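Local coordinates for DPS Protein (Brevibacillus brevis, PDB 1N1Q) that probably condenses and shields DNA in starved cells, oxidising iron(II) with hydrogen peroxide and storing the iron(III) mineral inside a hollow shell of twelve subunits, at residues L13-A18 with V108-V113; H28-N33 with E44-L49; N102-L107 with A135-H140. One frame throughout, in Å; residues are numbered along the deposited sequence.

Contact 1. Residues L13-A18 with V108-V113; sequences LNRQVA and VGELKV
Gln16 and Glu110 make the firm inner half of this contact, Arg15 and the same Glu110 its looser outer half. On the inner side Gln16 NE2 donates to Glu110 OE1 over 3.1 Å. The bond is almost straight, with an N-H...O angle of 175°, and the oxygen lies in the plane of the amide; the donor comes to the anti side of the carboxylate, somewhat out of its plane, the two flat groups being turned 78° apart. A bend at chi2 (-45°) curls the Gln16 chain so that its amide faces Glu110 while CG rests against Leu111 CD2 at 4.2 Å. Gln16 OE1 in turn accepts from Asn19, a turn further along the helix, so both ends of this buried amide are held and its rotation is fixed.

The two segments belong to the first and third long helices of a ferritin-like four-helix bundle, 4-33 and 93-120. They run antiparallel, their axes 10.9 Å apart at the closest, a wide spacing that long polar side chains bridge. Leu111 continues inward onto Ile133 of helix 124-148, and Gln16 also touches Leu60 of helix 39-66.

Toward the partly exposed side the grip slackens. The guanidinium of Arg15, on a chain bent at chi2 and chi3, presents a face to the carboxylate: Glu110 OE2 sits 3.5 Å from Arg15 NH2, well above the guanidinium plane, so the salt bridge rests on charge alone and no N-H is aimed at the oxygen. The hydrogen bond to Glu110 OE2 comes instead from Ser83 in the loop beside the bundle, which Arg15 also touches.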
# COMPACT_ATOMS: atom_id res chain seq x y z
N LEU A 13 33.81 -2.92 5.18
CA LEU A 13 32.38 -2.84 5.46
C LEU A 13 31.61 -3.53 4.33
O LEU A 13 30.72 -4.34 4.57
CB LEU A 13 31.95 -1.37 5.58
CG LEU A 13 31.36 -0.84 6.89
CD1 LEU A 13 31.82 -1.67 8.08
CD2 LEU A 13 31.75 0.62 7.06
N ASN A 14 31.97 -3.20 3.09
CA ASN A 14 31.30 -3.79 1.93
C ASN A 14 31.49 -5.30 1.84
O ASN A 14 30.67 -6.00 1.25
CB ASN A 14 31.78 -3.12 0.63
CG ASN A 14 30.97 -1.88 0.29
OD1 ASN A 14 29.77 -1.83 0.53
ND2 ASN A 14 31.62 -0.87 -0.30
N ARG A 15 32.58 -5.79 2.42
CA ARG A 15 32.86 -7.22 2.43
C ARG A 15 31.76 -7.90 3.24
O ARG A 15 31.29 -8.98 2.89
CB ARG A 15 34.21 -7.47 3.09
CG ARG A 15 34.97 -8.65 2.53
CD ARG A 15 34.54 -9.97 3.14
NE ARG A 15 35.67 -10.89 3.18
CZ ARG A 15 36.80 -10.65 3.86
NH1 ARG A 15 36.93 -9.53 4.55
NH2 ARG A 15 37.79 -11.53 3.83
N GLN A 16 31.34 -7.25 4.32
CA GLN A 16 30.29 -7.80 5.16
C GLN A 16 28.92 -7.58 4.54
O GLN A 16 27.99 -8.35 4.76
CB GLN A 16 30.37 -7.19 6.56
CG GLN A 16 31.67 -7.51 7.28
CD GLN A 16 32.05 -8.98 7.15
OE1 GLN A 16 31.23 -9.87 7.38
NE2 GLN A 16 33.30 -9.24 6.77
N VAL A 17 28.79 -6.51 3.76
CA VAL A 17 27.53 -6.24 3.07
C VAL A 17 27.35 -7.42 2.12
O VAL A 17 26.27 -7.99 2.04
CB VAL A 17 27.59 -4.93 2.23
CG1 VAL A 17 26.41 -4.87 1.27
CG2 VAL A 17 27.56 -3.71 3.16
N ALA A 18 28.42 -7.78 1.42
CA ALA A 18 28.38 -8.89 0.48
C ALA A 18 28.06 -10.20 1.20
O ALA A 18 27.24 -11.00 0.72
CB ALA A 18 29.71 -9.01 -0.26
N VAL A 108 32.88 -13.97 12.64
CA VAL A 108 33.40 -13.43 13.90
C VAL A 108 34.88 -13.09 13.71
O VAL A 108 35.34 -12.03 14.14
CB VAL A 108 33.26 -14.44 15.06
CG1 VAL A 108 34.17 -14.05 16.23
CG2 VAL A 108 31.81 -14.46 15.54
N GLY A 109 35.60 -13.98 13.05
CA GLY A 109 37.01 -13.75 12.80
C GLY A 109 37.22 -12.54 11.90
O GLY A 109 38.10 -11.72 12.15
N GLU A 110 36.41 -12.43 10.85
CA GLU A 110 36.53 -11.31 9.93
C GLU A 110 36.13 -10.01 10.61
O GLU A 110 36.72 -8.96 10.35
CB GLU A 110 35.66 -11.53 8.68
CG GLU A 110 36.08 -12.73 7.84
CD GLU A 110 35.34 -12.83 6.52
OE1 GLU A 110 34.35 -12.08 6.32
OE2 GLU A 110 35.73 -13.66 5.68
N LEU A 111 35.13 -10.08 11.48
CA LEU A 111 34.67 -8.88 12.18
C LEU A 111 35.76 -8.35 13.10
O LEU A 111 35.93 -7.13 13.24
CB LEU A 111 33.38 -9.18 12.96
CG LEU A 111 32.12 -9.28 12.07
CD1 LEU A 111 30.96 -9.83 12.88
CD2 LEU A 111 31.79 -7.90 11.50
N LYS A 112 36.51 -9.25 13.73
CA LYS A 112 37.60 -8.82 14.61
C LYS A 112 38.66 -8.07 13.80
O LYS A 112 39.16 -7.03 14.23
CB LYS A 112 38.24 -10.03 15.31
CG LYS A 112 37.36 -10.69 16.36
CD LYS A 112 38.05 -11.91 16.94
CE LYS A 112 37.15 -12.62 17.95
NZ LYS A 112 37.73 -13.93 18.38
N VAL A 113 38.99 -8.59 12.63
CA VAL A 113 39.98 -7.95 11.77
C VAL A 113 39.50 -6.59 11.29
O VAL A 113 40.25 -5.61 11.33
CB VAL A 113 40.30 -8.84 10.54
CG1 VAL A 113 41.08 -8.03 9.49
CG2 VAL A 113 41.12 -10.05 10.97

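Contact 2. Residues H28-N33 with E44-L49; sequences HNFHWN and EKFEEL. With FEO (mu-oxo-diiron), chain F.
Phe30 and Phe46 meet edge to face: the rim of Phe30 is turned toward the face of Phe46, with the ring planes at 59° and the centroids 5.6 Å apart. The closer touch is made by the root of Phe30, whose CB stands over the same ring in a CH-pi contact, 3.6 Å from the Phe46 centroid and nearly on the ring normal. Phe46 thus lies against the backbone of the facing helix, its CD1 only 3.5 Å from Phe30 C, while the Phe30 ring leads away from Phe46 toward Met96, Ser99 and Val100 of helix 93-120. Met96 also touches Phe46.

Where the two backbones come nearest, His31 and Phe46 have their CA atoms 5.1 Å apart, and His31 CB packs on Phe46 CB at 3.8 Å. These helices, 4-33 and 39-66, form an antiparallel pair in the ferritin-like bundle, and beyond this buried aromatic layer lies the ferroxidase centre characteristic of Dps, set between two subunits. With CG anti to the backbone N (chi1 173°), His31 carries its ring past Phe46 to the metal, and NE2 binds one iron of the mu-oxo-diiron group at 2.2 Å. The oxo bridge lies at the ring's edge, near its plane. Asp58 and Glu62 of a neighbouring subunit complete the protein ligands of that iron; the second iron carries a water.

The opposite ring nitrogen, His31 ND1, is hydrogen-bonded to the backbone oxygen of His43, which with the metal bond fixes the imidazole's rotation. Glu47 runs alongside His31, pointing the same way, its CB 3.7 Å from His31 CE1, while the ring of His43 stacks on the imidazole and Tyr50 meets it edge-to-face.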
# COMPACT_ATOMS: atom_id res chain seq x y z
N HIS A 28 17.41 -18.27 3.80
CA HIS A 28 16.09 -18.52 3.20
C HIS A 28 16.13 -19.94 2.67
O HIS A 28 15.16 -20.69 2.80
CB HIS A 28 15.83 -17.55 2.04
CG HIS A 28 15.08 -16.32 2.43
ND1 HIS A 28 13.70 -16.29 2.56
CD2 HIS A 28 15.51 -15.07 2.74
CE1 HIS A 28 13.32 -15.08 2.92
NE2 HIS A 28 14.39 -14.32 3.03
N ASN A 29 17.26 -20.32 2.10
CA ASN A 29 17.44 -21.66 1.55
C ASN A 29 17.18 -22.70 2.63
O ASN A 29 16.42 -23.64 2.43
CB ASN A 29 18.87 -21.83 1.00
CG ASN A 29 19.07 -23.15 0.28
OD1 ASN A 29 18.86 -24.22 0.85
ND2 ASN A 29 19.48 -23.08 -0.98
N PHE A 30 17.81 -22.51 3.78
CA PHE A 30 17.65 -23.43 4.90
C PHE A 30 16.22 -23.36 5.47
O PHE A 30 15.64 -24.38 5.86
CB PHE A 30 18.69 -23.10 5.98
CG PHE A 30 20.11 -23.35 5.54
CD1 PHE A 30 21.18 -22.94 6.33
CD2 PHE A 30 20.38 -24.00 4.35
CE1 PHE A 30 22.50 -23.18 5.94
CE2 PHE A 30 21.70 -24.25 3.94
CZ PHE A 30 22.76 -23.83 4.74
N HIS A 31 15.67 -22.15 5.50
CA HIS A 31 14.32 -21.91 5.99
C HIS A 31 13.34 -22.74 5.17
O HIS A 31 12.42 -23.37 5.70
CB HIS A 31 14.00 -20.42 5.83
CG HIS A 31 12.59 -20.03 6.13
ND1 HIS A 31 12.09 -19.95 7.42
CD2 HIS A 31 11.58 -19.64 5.32
CE1 HIS A 31 10.84 -19.52 7.38
NE2 HIS A 31 10.51 -19.32 6.11
N TRP A 32 13.57 -22.76 3.86
CA TRP A 32 12.72 -23.48 2.92
C TRP A 32 12.94 -24.99 2.83
O TRP A 32 12.00 -25.77 2.85
CB TRP A 32 12.90 -22.92 1.50
CG TRP A 32 12.52 -21.48 1.35
CD1 TRP A 32 11.50 -20.83 1.98
CD2 TRP A 32 13.13 -20.52 0.48
NE1 TRP A 32 11.44 -19.53 1.56
CE2 TRP A 32 12.43 -19.31 0.63
CE3 TRP A 32 14.21 -20.57 -0.43
CZ2 TRP A 32 12.76 -18.14 -0.08
CZ3 TRP A 32 14.54 -19.41 -1.13
CH2 TRP A 32 13.81 -18.21 -0.95
N ASN A 33 14.20 -25.41 2.75
CA ASN A 33 14.53 -26.81 2.57
C ASN A 33 14.74 -27.70 3.79
O ASN A 33 14.85 -28.93 3.64
CB ASN A 33 15.75 -26.93 1.65
CG ASN A 33 15.50 -26.32 0.29
OD1 ASN A 33 14.54 -26.68 -0.39
ND2 ASN A 33 16.36 -25.40 -0.12
N GLU A 44 11.61 -21.78 11.86
CA GLU A 44 11.44 -20.53 12.60
C GLU A 44 12.78 -19.86 12.88
O GLU A 44 12.92 -18.65 12.70
CB GLU A 44 10.70 -20.80 13.92
CG GLU A 44 10.55 -19.57 14.80
CD GLU A 44 9.78 -19.85 16.08
OE1 GLU A 44 10.25 -20.69 16.88
OE2 GLU A 44 8.71 -19.24 16.27
N LYS A 45 13.76 -20.64 13.32
CA LYS A 45 15.08 -20.10 13.63
C LYS A 45 15.70 -19.40 12.42
O LYS A 45 16.21 -18.29 12.51
CB LYS A 45 16.04 -21.21 14.07
CG LYS A 45 17.32 -20.68 14.70
CD LYS A 45 17.04 -20.29 16.14
CE LYS A 45 17.58 -18.91 16.47
NZ LYS A 45 17.21 -18.56 17.87
N PHE A 46 15.65 -20.08 11.28
CA PHE A 46 16.21 -19.52 10.06
C PHE A 46 15.52 -18.23 9.62
O PHE A 46 16.15 -17.35 9.04
CB PHE A 46 16.19 -20.58 8.96
CG PHE A 46 17.13 -21.75 9.23
CD1 PHE A 46 16.75 -23.06 8.94
CD2 PHE A 46 18.38 -21.54 9.79
CE1 PHE A 46 17.60 -24.13 9.20
CE2 PHE A 46 19.24 -22.60 10.05
CZ PHE A 46 18.85 -23.90 9.76
N GLU A 47 14.22 -18.10 9.91
CA GLU A 47 13.53 -16.86 9.56
C GLU A 47 14.07 -15.74 10.46
O GLU A 47 14.34 -14.63 10.01
CB GLU A 47 12.01 -16.97 9.76
CG GLU A 47 11.34 -15.59 9.78
CD GLU A 47 9.82 -15.64 9.89
OE1 GLU A 47 9.29 -16.59 10.49
OE2 GLU A 47 9.16 -14.71 9.38
N GLU A 48 14.22 -16.06 11.74
CA GLU A 48 14.76 -15.11 12.71
C GLU A 48 16.11 -14.60 12.22
O GLU A 48 16.40 -13.40 12.25
CB GLU A 48 14.94 -15.80 14.07
CG GLU A 48 15.59 -14.93 15.15
CD GLU A 48 16.02 -15.73 16.38
OE1 GLU A 48 15.45 -16.82 16.63
OE2 GLU A 48 16.93 -15.27 17.10
N LEU A 49 16.94 -15.53 11.74
CA LEU A 49 18.27 -15.19 11.25
C LEU A 49 18.28 -14.41 9.93
O LEU A 49 19.07 -13.48 9.79
CB LEU A 49 19.13 -16.46 11.14
CG LEU A 49 19.40 -17.16 12.48
CD1 LEU A 49 20.21 -18.43 12.26
CD2 LEU A 49 20.15 -16.21 13.42
FE1 FEO F . 8.77 -18.48 5.10
FE2 FEO F . 6.03 -19.07 6.88
O FEO F . 7.75 -17.98 6.70
O HOH W 1 5.88 -21.13 6.27

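Contact 3. Residues N102-L107 with A135-H140; sequences NDFVDL and AGLEKH
Segments 102-107 and 135-140 run antiparallel at 147°, their axes 9.4 Å apart at the closest, with Phe104 and Leu137 facing each other at the point where the CA atoms draw nearest (5.9 Å). Leu137 sets its two methyls to different tasks. CD2 stands over the centre of the Phe104 ring, 3.5 Å from the centroid and only 3° off the normal, a nearly ideal CH-pi contact; CD1 turns to Leu107 and packs on its CB at 3.7 Å. This pairs helix 93-120 with helix 124-148, the last two long helices of the ferritin-like four-helix bundle, and all four touching side chains are buried. Leu107 carries the apolar layer on to Trp20 and Leu23 of helix 4-33.

At the edge of the Phe104 ring, CE1 meets His140 CB at 3.7 Å, the imidazole plane inclined 44° to the phenyl. The polar end of that imidazole points onward: NE2 is hydrogen-bonded to Glu52 of helix 39-66. Exchanging Phe104 for an alanine would probably open a gap beneath Leu137 CD2 and take away the support beside His140 CB, leaving the imidazole freer to shift about its bond to Glu52.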
# COMPACT_ATOMS: atom_id res chain seq x y z
N ASN A 102 29.55 -22.67 11.15
CA ASN A 102 30.79 -22.43 10.43
C ASN A 102 30.85 -21.01 9.87
O ASN A 102 31.86 -20.32 10.02
CB ASN A 102 30.97 -23.42 9.28
CG ASN A 102 31.19 -24.84 9.75
OD1 ASN A 102 31.61 -25.07 10.88
ND2 ASN A 102 30.91 -25.80 8.88
N ASP A 103 29.77 -20.58 9.23
CA ASP A 103 29.73 -19.24 8.65
C ASP A 103 29.86 -18.15 9.71
O ASP A 103 30.65 -17.21 9.57
CB ASP A 103 28.43 -19.05 7.86
CG ASP A 103 28.40 -19.88 6.59
OD1 ASP A 103 29.44 -20.46 6.23
OD2 ASP A 103 27.33 -19.95 5.96
N PHE A 104 29.07 -18.26 10.78
CA PHE A 104 29.12 -17.27 11.85
C PHE A 104 30.51 -17.22 12.48
O PHE A 104 31.01 -16.16 12.84
CB PHE A 104 28.06 -17.56 12.91
CG PHE A 104 26.67 -17.14 12.52
CD1 PHE A 104 25.62 -17.22 13.44
CD2 PHE A 104 26.39 -16.66 11.24
CE1 PHE A 104 24.33 -16.83 13.09
CE2 PHE A 104 25.10 -16.27 10.88
CZ PHE A 104 24.07 -16.35 11.80
N VAL A 105 31.13 -18.39 12.63
CA VAL A 105 32.47 -18.44 13.21
C VAL A 105 33.45 -17.70 12.30
O VAL A 105 34.31 -16.96 12.77
CB VAL A 105 32.94 -19.90 13.42
CG1 VAL A 105 34.40 -19.93 13.88
CG2 VAL A 105 32.06 -20.58 14.45
N ASP A 106 33.30 -17.90 10.99
CA ASP A 106 34.16 -17.24 10.02
C ASP A 106 33.95 -15.72 10.11
O ASP A 106 34.91 -14.95 10.16
CB ASP A 106 33.84 -17.75 8.61
CG ASP A 106 34.89 -17.35 7.59
OD1 ASP A 106 36.07 -17.25 7.97
OD2 ASP A 106 34.52 -17.17 6.41
N LEU A 107 32.69 -15.29 10.16
CA LEU A 107 32.37 -13.88 10.26
C LEU A 107 32.92 -13.24 11.53
O LEU A 107 33.37 -12.09 11.51
CB LEU A 107 30.86 -13.66 10.20
CG LEU A 107 30.15 -14.06 8.90
CD1 LEU A 107 28.71 -13.57 8.94
CD2 LEU A 107 30.89 -13.46 7.70
N ALA A 135 28.97 -9.63 18.55
CA ALA A 135 28.44 -10.10 19.82
C ALA A 135 27.21 -10.98 19.59
O ALA A 135 27.05 -12.02 20.25
CB ALA A 135 28.06 -8.89 20.71
N GLY A 136 26.35 -10.57 18.66
CA GLY A 136 25.15 -11.33 18.36
C GLY A 136 25.47 -12.69 17.77
O GLY A 136 24.81 -13.69 18.11
N LEU A 137 26.46 -12.74 16.89
CA LEU A 137 26.85 -14.01 16.27
C LEU A 137 27.43 -14.97 17.29
O LEU A 137 27.14 -16.17 17.26
CB LEU A 137 27.89 -13.77 15.16
CG LEU A 137 27.42 -12.93 13.96
CD1 LEU A 137 28.51 -12.90 12.91
CD2 LEU A 137 26.14 -13.53 13.39
N GLU A 138 28.25 -14.45 18.20
CA GLU A 138 28.85 -15.29 19.23
C GLU A 138 27.76 -15.94 20.08
O GLU A 138 27.89 -17.09 20.49
CB GLU A 138 29.82 -14.47 20.09
CG GLU A 138 31.08 -14.06 19.33
CD GLU A 138 32.03 -13.22 20.15
OE1 GLU A 138 31.73 -12.94 21.33
OE2 GLU A 138 33.10 -12.83 19.63
N LYS A 139 26.68 -15.22 20.34
CA LYS A 139 25.59 -15.76 21.14
C LYS A 139 24.87 -16.84 20.34
O LYS A 139 24.55 -17.90 20.86
CB LYS A 139 24.62 -14.65 21.54
CG LYS A 139 23.46 -15.14 22.39
CD LYS A 139 22.61 -13.97 22.88
CE LYS A 139 21.39 -14.48 23.65
NZ LYS A 139 20.57 -13.36 24.18
N HIS A 140 24.61 -16.56 19.06
CA HIS A 140 23.95 -17.54 18.19
C HIS A 140 24.80 -18.79 18.10
O HIS A 140 24.27 -19.91 18.09
CB HIS A 140 23.74 -16.98 16.78
CG HIS A 140 22.59 -16.04 16.66
ND1 HIS A 140 21.33 -16.33 17.13
CD2 HIS A 140 22.50 -14.82 16.08
CE1 HIS A 140 20.51 -15.34 16.85
NE2 HIS A 140 21.19 -14.41 16.21

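In the fold
From the N terminus, helix 4-33 first supplies 13-18 to contact 1 and then, near its far end, 28-33 to contact 2. Contact 2 closes first, a short loop back to helix 39-66 that falls wholly within the long loop contact 1 closes on helix 93-120. Segment 102-107 opens contact 3 before contact 1 has closed, and 135-140 on helix 124-148 completes it afterwards, so these two cross. They also touch, Leu111 against Leu137 and Gln16 against Leu107. Contacts 2 and 3 follow in series but meet in space, where Leu49 and Glu48 pack on His140. Together the three tie all four long helices of the bundle, with the diiron site bound at contact 2 through His31.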